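Putative nudix hydrolase family member (Chromobacterium violaceum, PDB 3F13) is a putative magnesium-dependent Nudix hydrolase, probably cleaving a diphosphate-linked substrate whose identity is not established. Local coordinates at residues 75-80 / 120-125; 105-108 / 113-116. One frame throughout, in Å; residues are numbered along the deposited sequence.

Contact 1: 75-80 / 120-125; sequences FDHITP and GRAILR
The imidazole of His77 lies against Ile123, whose CG1 sits over one ring face in a CH-pi contact, 3.7 Å from the ring centroid and 15° off the ring normal. Ile123 CD1 runs on along the same ring to within 3.9 Å of His77 CD2. Further round, His77 CE1 meets Ala122 CB at 3.6 Å, neither squarely over the face nor at the edge. Phe75, two residues earlier on the same side of the strand, meets both backbone and side chain of Ile123: its CZ lies with the ring edge toward Ile123 O (3.7 Å) and 4.1 Å from Ile123 CG2. With CG anti to the backbone N (chi1 178°), the His77 ring extends from the strand toward the helix. Its NE2 is hydrogen-bonded to Glu119 OE1 one turn back on that helix, a bond that should restrain the imidazole and keep its face turned to Ile123. Arg126 and Leu130 extend the helix surface along Phe75. Strand 70-78 pairs antiparallel with strand 82-90, whose Val86 touches both Phe75 and Ile123; helix 118-132 packs on this mixed sheet as in the alpha/beta/alpha sandwich of Nudix domains, its short segment at 150° to residues 75-78.

Contact 2: 105-108 / 113-116; sequences ALVS and DMDL
Met114 reaches across to Val107 where the loop joining sheet strand 103-107 to helix 118-132 of the Nudix alpha/beta/alpha sandwich folds back on the end of that strand. Four residues separate the two segments, and no hydrogen bond joins them: this is apolar side-chain packing. From CB, which points at the strand, Met114 is nearly extended: CG stands anti to the backbone N (chi1 159°) and chi2 is also close to 180°, so that SD is carried over to the strand. There the sulfur lies 3.9 Å from Val107 CG2 and 4.3 Å from Ala105 CB, touching the two alternate residues that face the loop. The chain then bends sharply at chi3, 9°, an almost eclipsed and probably somewhat strained turn about the CG-SD bond that lays CE beside Val107 CG2 at 3.7 Å. Leu116 approaches the same methyl with CD2, 4.1 Å from Val107 CG2, so one valine branch receives both loop side chains. Between them Asp115 centres an inverse gamma turn; its carboxylate forms a salt bridge with Arg38, and its backbone is hydrogen-bonded to that of Tyr39. Tyr39 also touches Ala105, Met114 and Leu116, while Val31 of the adjoining strand 28-33 touches Val107 and Met114. Leu106 turns its side chain from the loop, yet its backbone takes part: Met114 CE rests 3.5 Å from Leu106 O.

How the contacts relate
The two contacts lie about 16 Å apart, centre to centre, and helix 118-132 connects them. In contact 1 Ala122 and Ile123 meet strand 70-78; from the same turns Leu124 and Arg121 reach contact 2. Leu124 CD1 lies 3.9 Å from Val107 CG1 and 4.1 Å from Leu116 CD1, while Arg121 NH2 comes within 2.9 Å of Met114 O. The helix thus bridges two parts of one mixed sheet, and the loop leading into it is drawn against strand 103-107. The Nudix box, which in this family carries the catalytic and metal-binding groups, probably runs through strand 43-45 and helix 52-64; neither contact includes residues of it, and both are framework packing.

Contact 1: 75-80 / 120-125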
loop_
_atom_site.group_PDB
_atom_site.type_symbol
_atom_site.label_atom_id
_atom_site.label_comp_id
_atom_site.label_asym_id
_atom_site.label_seq_id
_atom_site.Cartn_x
_atom_site.Cartn_y
_atom_site.Cartn_z
ATOM N N PHE B 75 -11.037 -6.456 0.774
ATOM C CA PHE B 75 -12.141 -6.894 1.644
ATOM C C PHE B 75 -11.625 -7.766 2.774
ATOM O O PHE B 75 -10.430 -8.169 2.771
ATOM C CB PHE B 75 -13.191 -7.698 0.843
ATOM C CG PHE B 75 -12.604 -8.818 -0.025
ATOM C CD1 PHE B 75 -12.324 -10.069 0.520
ATOM C CD2 PHE B 75 -12.364 -8.620 -1.378
ATOM C CE1 PHE B 75 -11.781 -11.122 -0.282
ATOM C CE2 PHE B 75 -11.831 -9.650 -2.190
ATOM C CZ PHE B 75 -11.514 -10.902 -1.611
ATOM N N ASP B 76 -12.536 -8.081 3.697
ATOM C CA ASP B 76 -12.236 -8.973 4.810
ATOM C C ASP B 76 -12.775 -10.349 4.425
ATOM O O ASP B 76 -13.789 -10.448 3.726
ATOM C CB ASP B 76 -12.939 -8.518 6.091
ATOM C CG ASP B 76 -12.630 -7.078 6.457
ATOM O OD1 ASP B 76 -11.449 -6.655 6.361
ATOM O OD2 ASP B 76 -13.589 -6.346 6.814
ATOM N N HIS B 77 -12.117 -11.413 4.879
ATOM C CA HIS B 77 -12.609 -12.749 4.654
ATOM C C HIS B 77 -12.477 -13.467 5.996
ATOM O O HIS B 77 -11.358 -13.652 6.474
ATOM C CB HIS B 77 -11.733 -13.459 3.634
ATOM C CG HIS B 77 -12.140 -14.873 3.378
ATOM N ND1 HIS B 77 -13.135 -15.205 2.490
ATOM C CD2 HIS B 77 -11.691 -16.038 3.897
ATOM C CE1 HIS B 77 -13.283 -16.519 2.468
ATOM N NE2 HIS B 77 -12.422 -17.047 3.318
ATOM N N ILE B 78 -13.591 -13.835 6.628
ATOM C CA ILE B 78 -13.465 -14.566 7.897
ATOM C C ILE B 78 -13.715 -16.072 7.727
ATOM O O ILE B 78 -14.545 -16.509 6.945
ATOM C CB ILE B 78 -14.361 -14.009 9.043
ATOM C CG1 ILE B 78 -15.836 -14.260 8.729
ATOM C CG2 ILE B 78 -14.077 -12.498 9.255
ATOM C CD1 ILE B 78 -16.775 -14.053 9.886
ATOM N N THR B 79 -13.004 -16.846 8.522
ATOM C CA THR B 79 -13.218 -18.292 8.570
ATOM C C THR B 79 -13.376 -18.644 10.051
ATOM O O THR B 79 -13.357 -17.756 10.898
ATOM C CB THR B 79 -11.989 -19.017 8.037
ATOM O OG1 THR B 79 -11.013 -19.048 9.078
ATOM C CG2 THR B 79 -11.416 -18.258 6.833
ATOM N N PRO B 80 -13.475 -19.945 10.380
ATOM C CA PRO B 80 -13.773 -20.224 11.785
ATOM C C PRO B 80 -12.645 -19.869 12.718
ATOM O O PRO B 80 -12.906 -19.631 13.898
ATOM C CB PRO B 80 -14.062 -21.740 11.799
ATOM C CG PRO B 80 -14.615 -22.015 10.383
ATOM C CD PRO B 80 -13.674 -21.126 9.519
ATOM N N GLY B 120 -8.212 -20.077 0.337
ATOM C CA GLY B 120 -7.486 -19.479 -0.794
ATOM C C GLY B 120 -8.382 -19.436 -2.028
ATOM O O GLY B 120 -8.478 -18.418 -2.722
ATOM N N ARG B 121 -9.062 -20.540 -2.321
ATOM C CA ARG B 121 -9.990 -20.523 -3.463
ATOM C C ARG B 121 -11.165 -19.582 -3.267
ATOM O O ARG B 121 -11.561 -18.890 -4.205
ATOM C CB ARG B 121 -10.532 -21.933 -3.790
ATOM C CG ARG B 121 -11.133 -22.001 -5.173
ATOM C CD ARG B 121 -11.635 -23.434 -5.548
ATOM N NE ARG B 121 -10.526 -24.391 -5.655
ATOM C CZ ARG B 121 -9.916 -24.729 -6.786
ATOM N NH1 ARG B 121 -10.279 -24.183 -7.938
ATOM N NH2 ARG B 121 -8.925 -25.619 -6.767
ATOM N N ALA B 122 -11.717 -19.555 -2.056
ATOM C CA ALA B 122 -12.871 -18.707 -1.732
ATOM C C ALA B 122 -12.489 -17.255 -1.975
ATOM O O ALA B 122 -13.271 -16.457 -2.535
ATOM C CB ALA B 122 -13.239 -18.873 -0.281
ATOM N N ILE B 123 -11.284 -16.909 -1.538
ATOM C CA ILE B 123 -10.873 -15.503 -1.661
ATOM C C ILE B 123 -10.710 -15.123 -3.146
ATOM O O ILE B 123 -11.075 -14.024 -3.588
ATOM C CB ILE B 123 -9.569 -15.262 -0.846
ATOM C CG1 ILE B 123 -9.875 -15.263 0.666
ATOM C CG2 ILE B 123 -8.860 -13.986 -1.341
ATOM C CD1 ILE B 123 -8.638 -15.487 1.589
ATOM N N LEU B 124 -10.149 -16.029 -3.940
ATOM C CA LEU B 124 -9.962 -15.745 -5.361
ATOM C C LEU B 124 -11.278 -15.608 -6.099
ATOM O O LEU B 124 -11.374 -14.842 -7.073
ATOM C CB LEU B 124 -9.096 -16.825 -6.031
ATOM C CG LEU B 124 -7.617 -16.714 -5.701
ATOM C CD1 LEU B 124 -6.886 -17.888 -6.336
ATOM C CD2 LEU B 124 -7.105 -15.342 -6.180
ATOM N N ARG B 125 -12.304 -16.346 -5.663
ATOM C CA ARG B 125 -13.615 -16.180 -6.293
ATOM C C ARG B 125 -14.168 -14.762 -6.074
ATOM O O ARG B 125 -14.706 -14.141 -6.983
ATOM C CB ARG B 125 -14.623 -17.215 -5.771
ATOM C CG ARG B 125 -14.357 -18.582 -6.296
ATOM C CD ARG B 125 -15.673 -19.402 -6.467
ATOM N NE ARG B 125 -15.373 -20.466 -7.411
ATOM C CZ ARG B 125 -15.017 -21.677 -7.032
ATOM N NH1 ARG B 125 -14.713 -22.603 -7.937
ATOM N NH2 ARG B 125 -14.986 -21.961 -5.739
#

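Contact 2: 105-108 / 113-116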
loop_
_atom_site.group_PDB
_atom_site.type_symbol
_atom_site.label_atom_id
_atom_site.label_comp_id
_atom_site.label_asym_id
_atom_site.label_seq_id
_atom_site.Cartn_x
_atom_site.Cartn_y
_atom_site.Cartn_z
ATOM N N ALA B 105 3.608 -20.871 -7.690
ATOM C CA ALA B 105 2.972 -21.034 -8.996
ATOM C C ALA B 105 1.964 -19.911 -9.236
ATOM O O ALA B 105 1.860 -18.986 -8.438
ATOM C CB ALA B 105 2.292 -22.397 -9.103
ATOM N N LEU B 106 1.246 -19.985 -10.349
ATOM C CA LEU B 106 0.351 -18.918 -10.771
ATOM C C LEU B 106 -1.019 -19.500 -11.041
ATOM O O LEU B 106 -1.141 -20.584 -11.633
ATOM C CB LEU B 106 0.880 -18.269 -12.047
ATOM C CG LEU B 106 2.257 -17.683 -11.850
ATOM C CD1 LEU B 106 2.719 -17.020 -13.144
ATOM C CD2 LEU B 106 2.188 -16.688 -10.691
ATOM N N VAL B 107 -2.054 -18.796 -10.612
ATOM C CA VAL B 107 -3.408 -19.282 -10.792
ATOM C C VAL B 107 -4.195 -18.378 -11.757
ATOM O O VAL B 107 -4.249 -17.176 -11.540
ATOM C CB VAL B 107 -4.137 -19.300 -9.471
ATOM C CG1 VAL B 107 -5.636 -19.388 -9.735
ATOM C CG2 VAL B 107 -3.608 -20.429 -8.581
ATOM N N SER B 108 -4.809 -18.949 -12.800
ATOM C CA SER B 108 -5.492 -18.122 -13.835
ATOM C C SER B 108 -6.992 -17.937 -13.616
ATOM O O SER B 108 -7.620 -17.044 -14.215
ATOM C CB SER B 108 -5.234 -18.672 -15.254
ATOM N N ASP B 113 -7.528 -26.109 -11.666
ATOM C CA ASP B 113 -7.317 -27.529 -11.363
ATOM C C ASP B 113 -6.370 -27.771 -10.200
ATOM O O ASP B 113 -6.341 -28.848 -9.585
ATOM C CB ASP B 113 -6.695 -28.189 -12.594
ATOM C CG ASP B 113 -7.709 -28.449 -13.653
ATOM O OD1 ASP B 113 -8.895 -28.579 -13.249
ATOM O OD2 ASP B 113 -7.345 -28.515 -14.856
ATOM N N MET B 114 -5.561 -26.765 -9.942
ATOM C CA MET B 114 -4.518 -26.827 -8.949
ATOM C C MET B 114 -5.122 -27.081 -7.583
ATOM O O MET B 114 -6.278 -26.718 -7.302
ATOM C CB MET B 114 -3.720 -25.512 -9.037
ATOM C CG MET B 114 -2.911 -25.074 -7.853
ATOM S SD MET B 114 -1.676 -23.863 -8.422
ATOM C CE MET B 114 -2.153 -23.528 -10.103
ATOM N N ASP B 115 -4.343 -27.727 -6.729
ATOM C CA ASP B 115 -4.811 -28.094 -5.420
ATOM C C ASP B 115 -4.677 -26.912 -4.460
ATOM O O ASP B 115 -3.715 -26.829 -3.715
ATOM C CB ASP B 115 -3.999 -29.277 -4.909
ATOM C CG ASP B 115 -4.652 -29.971 -3.738
ATOM O OD1 ASP B 115 -5.665 -29.460 -3.226
ATOM O OD2 ASP B 115 -4.145 -31.034 -3.332
ATOM N N LEU B 116 -5.665 -26.016 -4.479
ATOM C CA LEU B 116 -5.656 -24.854 -3.571
ATOM C C LEU B 116 -6.270 -25.102 -2.220
ATOM O O LEU B 116 -7.262 -25.802 -2.090
ATOM C CB LEU B 116 -6.412 -23.702 -4.202
ATOM C CG LEU B 116 -5.849 -23.169 -5.503
ATOM C CD1 LEU B 116 -6.684 -21.943 -5.906
ATOM C CD2 LEU B 116 -4.371 -22.804 -5.321
#